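Local structure of pheromone cOB1/lipoprotein, YaeC family (4EF1) at residues A[76-88]-A[234-246]. The protein probably binds methionine outside the membrane as a lipid-anchored substrate-binding protein, and its precursor also gives rise to the pheromone cOB1. Sequence-based numbering, arbitrary orientation.
With MSE (selenomethionine), chain C.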
# COMPACT_ATOMS: atom_id res chain seq x y z
N VAL A 76 0.36 10.44 14.27
CA VAL A 76 0.53 11.49 13.26
C VAL A 76 1.31 10.95 12.04
O VAL A 76 2.04 10.00 12.10
CB VAL A 76 1.21 12.79 13.82
CG1 VAL A 76 0.35 13.49 14.83
CG2 VAL A 76 2.59 12.49 14.40
N ASN A 77 1.07 11.57 10.91
CA ASN A 77 1.75 11.29 9.67
C ASN A 77 3.05 12.08 9.61
O ASN A 77 3.02 13.32 9.46
CB ASN A 77 0.81 11.67 8.53
CG ASN A 77 1.42 11.53 7.17
OD1 ASN A 77 2.57 11.06 6.98
ND2 ASN A 77 0.61 11.89 6.19
N ALA A 78 4.18 11.38 9.67
CA ALA A 78 5.50 12.01 9.57
C ALA A 78 5.98 12.30 8.13
O ALA A 78 7.02 12.93 7.95
CB ALA A 78 6.54 11.17 10.29
N GLY A 79 5.30 11.77 7.12
CA GLY A 79 5.61 12.12 5.74
C GLY A 79 5.48 10.95 4.79
O GLY A 79 5.80 9.83 5.13
N ALA A 80 5.01 11.22 3.57
CA ALA A 80 4.89 10.21 2.52
C ALA A 80 6.28 9.91 1.96
O ALA A 80 7.09 10.84 1.72
CB ALA A 80 4.01 10.71 1.40
N ILE A 81 6.51 8.64 1.67
CA ILE A 81 7.80 8.18 1.13
C ILE A 81 7.70 7.60 -0.29
O ILE A 81 8.55 7.86 -1.13
CB ILE A 81 8.40 7.15 2.05
CG1 ILE A 81 8.50 7.65 3.48
CG2 ILE A 81 9.77 6.70 1.53
CD1 ILE A 81 9.29 8.93 3.70
N HIS A 82 6.66 6.83 -0.57
CA HIS A 82 6.51 6.18 -1.88
C HIS A 82 5.11 5.72 -2.19
O HIS A 82 4.33 5.51 -1.30
CB HIS A 82 7.44 4.97 -1.98
CG HIS A 82 6.95 3.74 -1.24
ND1 HIS A 82 7.35 3.44 0.00
CD2 HIS A 82 6.14 2.70 -1.65
CE1 HIS A 82 6.83 2.29 0.37
NE2 HIS A 82 6.06 1.83 -0.64
N LEU A 83 4.86 5.47 -3.48
CA LEU A 83 3.58 4.96 -4.03
C LEU A 83 3.77 3.52 -4.54
O LEU A 83 4.88 3.14 -5.03
CB LEU A 83 3.14 5.80 -5.24
CG LEU A 83 3.22 7.32 -5.22
CD1 LEU A 83 2.69 7.96 -6.50
CD2 LEU A 83 2.46 7.84 -4.00
N GLU A 84 2.69 2.74 -4.45
CA GLU A 84 2.65 1.38 -4.98
C GLU A 84 1.37 1.23 -5.85
O GLU A 84 0.34 0.75 -5.35
CB GLU A 84 2.54 0.39 -3.83
CG GLU A 84 3.75 0.32 -2.96
CD GLU A 84 3.63 -0.71 -1.85
OE1 GLU A 84 2.68 -1.59 -1.83
OE2 GLU A 84 4.51 -0.61 -0.99
N PRO A 85 1.45 1.65 -7.13
CA PRO A 85 0.31 1.50 -8.05
C PRO A 85 -0.17 0.06 -7.98
O PRO A 85 0.63 -0.87 -8.20
CB PRO A 85 0.91 1.85 -9.42
CG PRO A 85 2.08 2.72 -9.10
CD PRO A 85 2.64 2.15 -7.83
N VAL A 86 -1.42 -0.11 -7.59
CA VAL A 86 -1.98 -1.42 -7.31
C VAL A 86 -2.52 -2.08 -8.60
O VAL A 86 -3.06 -1.43 -9.51
CB VAL A 86 -3.09 -1.30 -6.24
CG1 VAL A 86 -4.32 -0.60 -6.83
CG2 VAL A 86 -3.43 -2.65 -5.62
N GLY A 87 -2.32 -3.38 -8.68
CA GLY A 87 -2.79 -4.16 -9.81
C GLY A 87 -3.86 -5.20 -9.53
O GLY A 87 -4.02 -5.68 -8.39
N LEU A 88 -4.57 -5.54 -10.60
CA LEU A 88 -5.47 -6.67 -10.66
C LEU A 88 -4.67 -7.74 -11.39
O LEU A 88 -4.07 -7.46 -12.44
CB LEU A 88 -6.77 -6.38 -11.42
CG LEU A 88 -7.92 -5.65 -10.72
CD1 LEU A 88 -8.92 -5.21 -11.80
CD2 LEU A 88 -8.60 -6.47 -9.62
N THR A 234 13.92 3.14 -7.34
CA THR A 234 13.48 3.08 -8.73
C THR A 234 14.17 1.97 -9.54
O THR A 234 13.51 1.25 -10.30
CB THR A 234 13.64 4.47 -9.42
OG1 THR A 234 12.75 5.35 -8.76
CG2 THR A 234 13.28 4.43 -10.91
N LYS A 235 15.46 1.79 -9.32
CA LYS A 235 16.24 0.75 -10.00
C LYS A 235 15.90 -0.64 -9.47
O LYS A 235 15.71 -1.57 -10.25
CB LYS A 235 17.72 1.02 -9.85
N LYS A 236 15.81 -0.77 -8.15
CA LYS A 236 15.59 -2.07 -7.51
C LYS A 236 14.33 -2.79 -7.96
O LYS A 236 14.43 -3.95 -8.30
CB LYS A 236 15.56 -1.92 -5.99
CG LYS A 236 15.43 -3.18 -5.16
CD LYS A 236 16.68 -4.01 -5.06
CE LYS A 236 16.39 -5.25 -4.23
NZ LYS A 236 17.63 -6.04 -4.13
N TRP A 237 13.18 -2.10 -7.97
CA TRP A 237 11.91 -2.69 -8.34
C TRP A 237 11.36 -2.27 -9.66
O TRP A 237 10.16 -2.45 -9.92
CB TRP A 237 10.89 -2.48 -7.20
CG TRP A 237 11.34 -3.21 -5.94
CD1 TRP A 237 11.27 -4.58 -5.67
CD2 TRP A 237 11.96 -2.61 -4.76
NE1 TRP A 237 11.78 -4.85 -4.44
CE2 TRP A 237 12.20 -3.72 -3.83
CE3 TRP A 237 12.29 -1.32 -4.38
CZ2 TRP A 237 12.78 -3.51 -2.58
CZ3 TRP A 237 12.87 -1.12 -3.12
CH2 TRP A 237 13.10 -2.18 -2.24
N ASN A 238 12.23 -1.68 -10.49
CA ASN A 238 11.94 -1.28 -11.86
C ASN A 238 10.67 -0.48 -12.05
O ASN A 238 9.90 -0.76 -12.96
CB ASN A 238 12.02 -2.50 -12.79
CG ASN A 238 13.46 -2.96 -12.97
OD1 ASN A 238 13.83 -4.06 -12.54
ND2 ASN A 238 14.30 -2.09 -13.54
N GLY A 239 10.47 0.52 -11.20
CA GLY A 239 9.31 1.38 -11.30
C GLY A 239 8.03 0.95 -10.65
O GLY A 239 7.11 1.73 -10.62
N ALA A 240 7.94 -0.27 -10.12
CA ALA A 240 6.73 -0.69 -9.41
C ALA A 240 6.56 0.05 -8.08
O ALA A 240 5.43 0.24 -7.59
CB ALA A 240 6.73 -2.20 -9.20
N ILE A 241 7.68 0.50 -7.50
CA ILE A 241 7.69 1.28 -6.25
C ILE A 241 8.15 2.68 -6.66
O ILE A 241 9.23 2.84 -7.22
CB ILE A 241 8.62 0.65 -5.18
CG1 ILE A 241 8.31 -0.87 -4.97
CG2 ILE A 241 8.52 1.42 -3.86
CD1 ILE A 241 6.90 -1.26 -4.52
N VAL A 242 7.31 3.69 -6.40
CA VAL A 242 7.53 5.03 -6.99
C VAL A 242 7.81 6.01 -5.85
O VAL A 242 6.88 6.35 -5.08
CB VAL A 242 6.30 5.53 -7.79
CG1 VAL A 242 6.53 6.94 -8.32
CG2 VAL A 242 5.89 4.54 -8.90
N PRO A 243 9.06 6.43 -5.69
CA PRO A 243 9.39 7.40 -4.64
C PRO A 243 8.62 8.71 -4.83
O PRO A 243 8.41 9.14 -6.00
CB PRO A 243 10.89 7.62 -4.82
CG PRO A 243 11.38 6.42 -5.54
CD PRO A 243 10.26 6.05 -6.47
N VAL A 244 8.20 9.31 -3.72
CA VAL A 244 7.63 10.67 -3.71
C VAL A 244 8.42 11.59 -2.80
O VAL A 244 9.08 11.16 -1.87
CB VAL A 244 6.15 10.71 -3.32
CG1 VAL A 244 5.34 9.94 -4.34
CG2 VAL A 244 5.91 10.19 -1.90
N ASN A 245 8.31 12.88 -3.08
CA ASN A 245 9.00 13.96 -2.34
C ASN A 245 8.16 14.68 -1.28
O ASN A 245 8.69 15.44 -0.51
CB ASN A 245 9.52 14.99 -3.34
CG ASN A 245 10.63 14.44 -4.21
OD1 ASN A 245 11.54 13.75 -3.73
ND2 ASN A 245 10.58 14.78 -5.51
N GLU A 246 6.87 14.41 -1.21
CA GLU A 246 5.97 15.11 -0.32
C GLU A 246 4.72 14.25 -0.20
O GLU A 246 4.55 13.30 -0.94
CB GLU A 246 5.60 16.48 -0.90
CG GLU A 246 4.83 16.42 -2.22
CD GLU A 246 4.42 17.78 -2.77
OE1 GLU A 246 4.78 18.82 -2.18
OE2 GLU A 246 3.71 17.80 -3.80
OXT GLU A 246 3.86 14.50 0.63
N MSE C . 1.79 -1.05 0.73
CA MSE C . 0.28 -0.98 0.60
C MSE C . -0.18 -0.19 -0.63
O MSE C . 0.37 0.89 -0.91
OXT MSE C . -1.16 -0.59 -1.32
CB MSE C . -0.38 -0.45 1.86
CG MSE C . -1.92 -0.51 1.88
SE MSE C . -2.62 0.45 3.39
CE MSE C . -2.01 -0.74 4.87
O HOH W 1 3.65 13.60 3.05
O HOH W 2 3.25 -1.38 -8.21
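Leu83 and Val244 meet nearly at right angles, the CG1 branch of Val244 driven against the branch point of Leu83. Their closest carbons, Leu83 CG and Val244 CG1, are 3.5 Å apart, tighter than an ordinary van der Waals contact. Leu83 reaches this place because its CG stands beside the backbone N and anti to the carbonyl carbon (chi1 -45°). The other methyl of Val244, CG2, lies 3.8 Å from Ala80 CB. On the same face as Leu83, Val242 sets its CB beside Leu83 CB and points CG2 at Pro85 CD, 4.2 Å away, the two side chains crossing at about a right angle. The backbone pairing that fixes this register is antiparallel: Leu83 and Val242 form a hydrogen-bonded pair, the N-H of each donating to the other's O, and Val244 N donates almost straight (177°) to Ile81 O. Strand 242-243 is thereby added to the edge of the six-stranded sheet, beside strand 75-83, which then leads through Glu84 to Val86 into the second sheet. Two lobes with the ligand between them, and a first sheet whose strands run in the order 2-1-3-5-4-6, fit the type II periplasmic-binding-protein fold. Opposite Leu83, His82 and Ile241 run side by side, with Ile241 CG2 reaching His82 CD2 obliquely at 3.5 Å. The imidazole is pinned at both nitrogens: ND1 bonds Tyr57 OH, while NE2 donates to Glu84 OE2 at 2.9 Å, within the ring plane but on the anti side of the carboxylate. This bond probably helps orient Glu84, whose chain extends past Ile241 CD1 so that OE1 accepts from the amino nitrogen N of selenomethionine at 2.8 Å. Asn203, Asn176 and Arg116 hold the ligand as well. Two waters bridge the ends, one between Ala80 N and Glu246 OXT, the other donating to both Pro85 O and Ala240 O.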